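PDB 3E1T: halogenase from Chondromyces crocatus, which probably catalyses the FAD-dependent chlorination step in the biosynthesis of the myxobacterial natural product chondrochloren. Local coordinates for residues A105-R110 with Y222-D227. Residues are numbered along the deposited sequence; the frame is centred on the assembly and turned at random.
Sequences AYQVER and YIPLSD. With FAD (flavin-adenine dinucleotide), chain C.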
# COMPACT_ATOMS: atom_id res chain seq x y z
N ALA A 105 -7.30 -12.89 -6.26
CA ALA A 105 -7.58 -11.47 -6.26
C ALA A 105 -7.66 -10.97 -7.70
O ALA A 105 -7.80 -11.76 -8.63
CB ALA A 105 -6.51 -10.71 -5.48
N TYR A 106 -7.60 -9.65 -7.88
CA TYR A 106 -7.66 -9.07 -9.22
C TYR A 106 -6.50 -8.14 -9.49
O TYR A 106 -5.86 -7.64 -8.56
CB TYR A 106 -8.98 -8.32 -9.40
CG TYR A 106 -10.24 -9.16 -9.32
CD1 TYR A 106 -10.57 -10.09 -10.32
CD2 TYR A 106 -11.13 -9.00 -8.26
CE1 TYR A 106 -11.75 -10.85 -10.25
CE2 TYR A 106 -12.31 -9.74 -8.17
CZ TYR A 106 -12.61 -10.67 -9.17
OH TYR A 106 -13.78 -11.40 -9.09
N GLN A 107 -6.23 -7.92 -10.78
CA GLN A 107 -5.34 -6.88 -11.25
C GLN A 107 -6.23 -5.78 -11.80
O GLN A 107 -6.93 -5.99 -12.80
CB GLN A 107 -4.42 -7.39 -12.36
CG GLN A 107 -3.72 -8.71 -12.11
CD GLN A 107 -2.52 -8.59 -11.17
OE1 GLN A 107 -2.46 -7.68 -10.34
NE2 GLN A 107 -1.57 -9.52 -11.30
N VAL A 108 -6.23 -4.62 -11.16
CA VAL A 108 -7.24 -3.62 -11.46
C VAL A 108 -6.69 -2.34 -12.05
O VAL A 108 -5.63 -1.86 -11.66
CB VAL A 108 -8.11 -3.28 -10.21
CG1 VAL A 108 -8.64 -4.55 -9.57
CG2 VAL A 108 -7.32 -2.43 -9.18
N GLU A 109 -7.44 -1.80 -13.01
CA GLU A 109 -7.25 -0.43 -13.44
C GLU A 109 -7.80 0.41 -12.30
O GLU A 109 -8.99 0.33 -11.97
CB GLU A 109 -7.99 -0.16 -14.74
CG GLU A 109 -7.22 -0.59 -15.97
CD GLU A 109 -8.09 -0.67 -17.21
OE1 GLU A 109 -8.72 -1.73 -17.43
OE2 GLU A 109 -8.12 0.34 -17.96
N ARG A 110 -6.93 1.18 -11.67
CA ARG A 110 -7.32 1.91 -10.46
C ARG A 110 -8.39 2.97 -10.74
O ARG A 110 -9.29 3.17 -9.92
CB ARG A 110 -6.10 2.55 -9.83
CG ARG A 110 -6.23 2.73 -8.37
CD ARG A 110 -6.26 1.40 -7.64
NE ARG A 110 -5.81 1.54 -6.26
CZ ARG A 110 -5.61 2.69 -5.62
NH1 ARG A 110 -5.85 3.86 -6.18
NH2 ARG A 110 -5.19 2.66 -4.37
N TYR A 222 5.44 -6.26 -13.32
CA TYR A 222 4.85 -6.52 -14.64
C TYR A 222 3.45 -7.05 -14.36
O TYR A 222 3.28 -8.22 -14.02
CB TYR A 222 5.67 -7.58 -15.40
CG TYR A 222 5.26 -7.82 -16.85
CD1 TYR A 222 5.86 -7.10 -17.89
CD2 TYR A 222 4.31 -8.78 -17.19
CE1 TYR A 222 5.52 -7.32 -19.22
CE2 TYR A 222 3.95 -9.02 -18.55
CZ TYR A 222 4.56 -8.28 -19.55
OH TYR A 222 4.24 -8.48 -20.89
N ILE A 223 2.47 -6.17 -14.46
CA ILE A 223 1.10 -6.48 -14.04
C ILE A 223 0.20 -6.42 -15.26
O ILE A 223 0.09 -5.37 -15.90
CB ILE A 223 0.58 -5.47 -13.00
CG1 ILE A 223 1.48 -5.45 -11.76
CG2 ILE A 223 -0.88 -5.77 -12.64
CD1 ILE A 223 1.23 -4.27 -10.80
N PRO A 224 -0.44 -7.56 -15.61
CA PRO A 224 -1.40 -7.54 -16.71
C PRO A 224 -2.73 -6.93 -16.25
O PRO A 224 -3.32 -7.38 -15.25
CB PRO A 224 -1.57 -9.01 -17.07
CG PRO A 224 -1.26 -9.77 -15.79
CD PRO A 224 -0.29 -8.90 -15.00
N LEU A 225 -3.18 -5.92 -16.98
CA LEU A 225 -4.44 -5.23 -16.67
C LEU A 225 -5.59 -5.69 -17.56
O LEU A 225 -6.75 -5.68 -17.16
CB LEU A 225 -4.24 -3.72 -16.75
CG LEU A 225 -3.20 -3.20 -15.75
CD1 LEU A 225 -3.01 -1.72 -15.93
CD2 LEU A 225 -3.62 -3.54 -14.31
N SER A 226 -5.25 -6.06 -18.79
CA SER A 226 -6.18 -6.73 -19.70
C SER A 226 -5.37 -7.67 -20.60
O SER A 226 -4.18 -7.93 -20.35
CB SER A 226 -6.96 -5.71 -20.53
OG SER A 226 -6.15 -5.09 -21.50
N ASP A 227 -6.02 -8.18 -21.64
CA ASP A 227 -5.33 -9.01 -22.62
C ASP A 227 -4.25 -8.20 -23.33
O ASP A 227 -3.19 -8.74 -23.66
CB ASP A 227 -6.32 -9.62 -23.63
CG ASP A 227 -6.99 -10.88 -23.10
OD1 ASP A 227 -8.24 -10.92 -23.03
OD2 ASP A 227 -6.27 -11.85 -22.76
PA FAD C . -4.98 7.25 -2.70
O1A FAD C . -5.28 6.06 -3.57
O2A FAD C . -3.75 8.01 -3.05
O5B FAD C . -6.25 8.25 -2.81
C5B FAD C . -6.31 9.45 -2.06
C4B FAD C . -7.33 10.40 -2.70
O4B FAD C . -7.33 11.65 -2.04
C3B FAD C . -6.98 10.68 -4.16
O3B FAD C . -8.11 10.36 -4.94
C2B FAD C . -6.70 12.17 -4.22
O2B FAD C . -7.25 12.71 -5.39
C1B FAD C . -7.41 12.69 -2.99
N9A FAD C . -6.83 13.91 -2.39
C8A FAD C . -5.51 14.27 -2.27
N7A FAD C . -5.46 15.46 -1.63
C5A FAD C . -6.72 15.86 -1.34
C6A FAD C . -7.26 16.99 -0.71
N6A FAD C . -6.49 18.03 -0.36
N1A FAD C . -8.63 17.09 -0.56
C2A FAD C . -9.46 16.12 -1.05
N3A FAD C . -8.92 15.02 -1.68
C4A FAD C . -7.59 14.89 -1.81
N1 FAD C . -0.72 -1.02 -3.79
C2 FAD C . -1.32 -2.21 -4.09
O2 FAD C . -2.25 -2.59 -3.38
N3 FAD C . -0.86 -2.96 -5.16
C4 FAD C . 0.20 -2.50 -5.95
O4 FAD C . 0.59 -3.15 -6.92
C4X FAD C . 0.81 -1.30 -5.63
N5 FAD C . 1.86 -0.81 -6.38
C5X FAD C . 2.45 0.40 -6.05
C6 FAD C . 3.52 0.90 -6.80
C7 FAD C . 4.11 2.12 -6.45
C7M FAD C . 5.39 2.53 -7.12
C8 FAD C . 3.63 2.85 -5.35
C8M FAD C . 4.36 4.06 -4.82
C9 FAD C . 2.56 2.35 -4.62
C9A FAD C . 1.97 1.13 -4.96
N10 FAD C . 0.90 0.66 -4.21
C10 FAD C . 0.33 -0.55 -4.54
C1' FAD C . 0.30 1.50 -3.10
C2' FAD C . -1.02 2.19 -3.47
O2' FAD C . -0.75 3.13 -4.49
C3' FAD C . -1.62 2.92 -2.26
O3' FAD C . -1.36 2.21 -1.06
C4' FAD C . -3.14 3.11 -2.30
O4' FAD C . -3.48 3.89 -3.43
C5' FAD C . -3.59 3.83 -1.03
O5' FAD C . -4.90 4.29 -1.20
P FAD C . -5.43 5.59 -0.40
O1P FAD C . -6.95 5.54 -0.36
O2P FAD C . -4.88 5.62 0.99
O3P FAD C . -4.82 6.83 -1.17
O HOH W 1 -7.73 -4.63 -14.87
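Ile223 meets Gln107 first: its CG2 methyl packs against the amide end of the glutamine, 3.4 Å from Gln107 OE1 and 3.6 Å from Gln107 CD, the two side chains running aslant to one another. That methyl lies opposite the backbone N of Ile223, while the other branch carries CD1 on toward the flavin, ending 4.1 Å from FAD O4. One residue thus touches both the loop and the cofactor.

At Pro224 the carbonyl does the touching. Its O comes within 3.1 Å of Gln107 CB, and the ring carbon CD packs 4.0 Å from Gln107 NE2. The bend of the glutamine chain at chi2 (-78°) turns the amide along the strand, from Pro224 O to the Ile223 methyl, where Ser49 OG bonds OE1 and Gly208 O takes NE2. An alanine in place of Gln107 would probably leave Ser49 and Gly208 without these amide partners and open a gap beside the Ile223 methyl.

Leu225 then reaches back with its CD2 methyl, which lies 3.7 Å from Val108 O, while CD1 rests more loosely against Glu109 CG. A water donates to both Gln107 O (2.6 Å) and Leu225 O, bridging two backbones that share no direct bond.

Glu109 is the N-cap residue of helix 110-123, whose first residue, Arg110, extends to the FAD and also pairs with Asp114. The contact therefore joins the end of strand 218-224, in the large mixed sheet, to the loop entering that helix, beside the flavin pocket, consistent with the flavin monooxygenase-like fold of FAD-dependent halogenases.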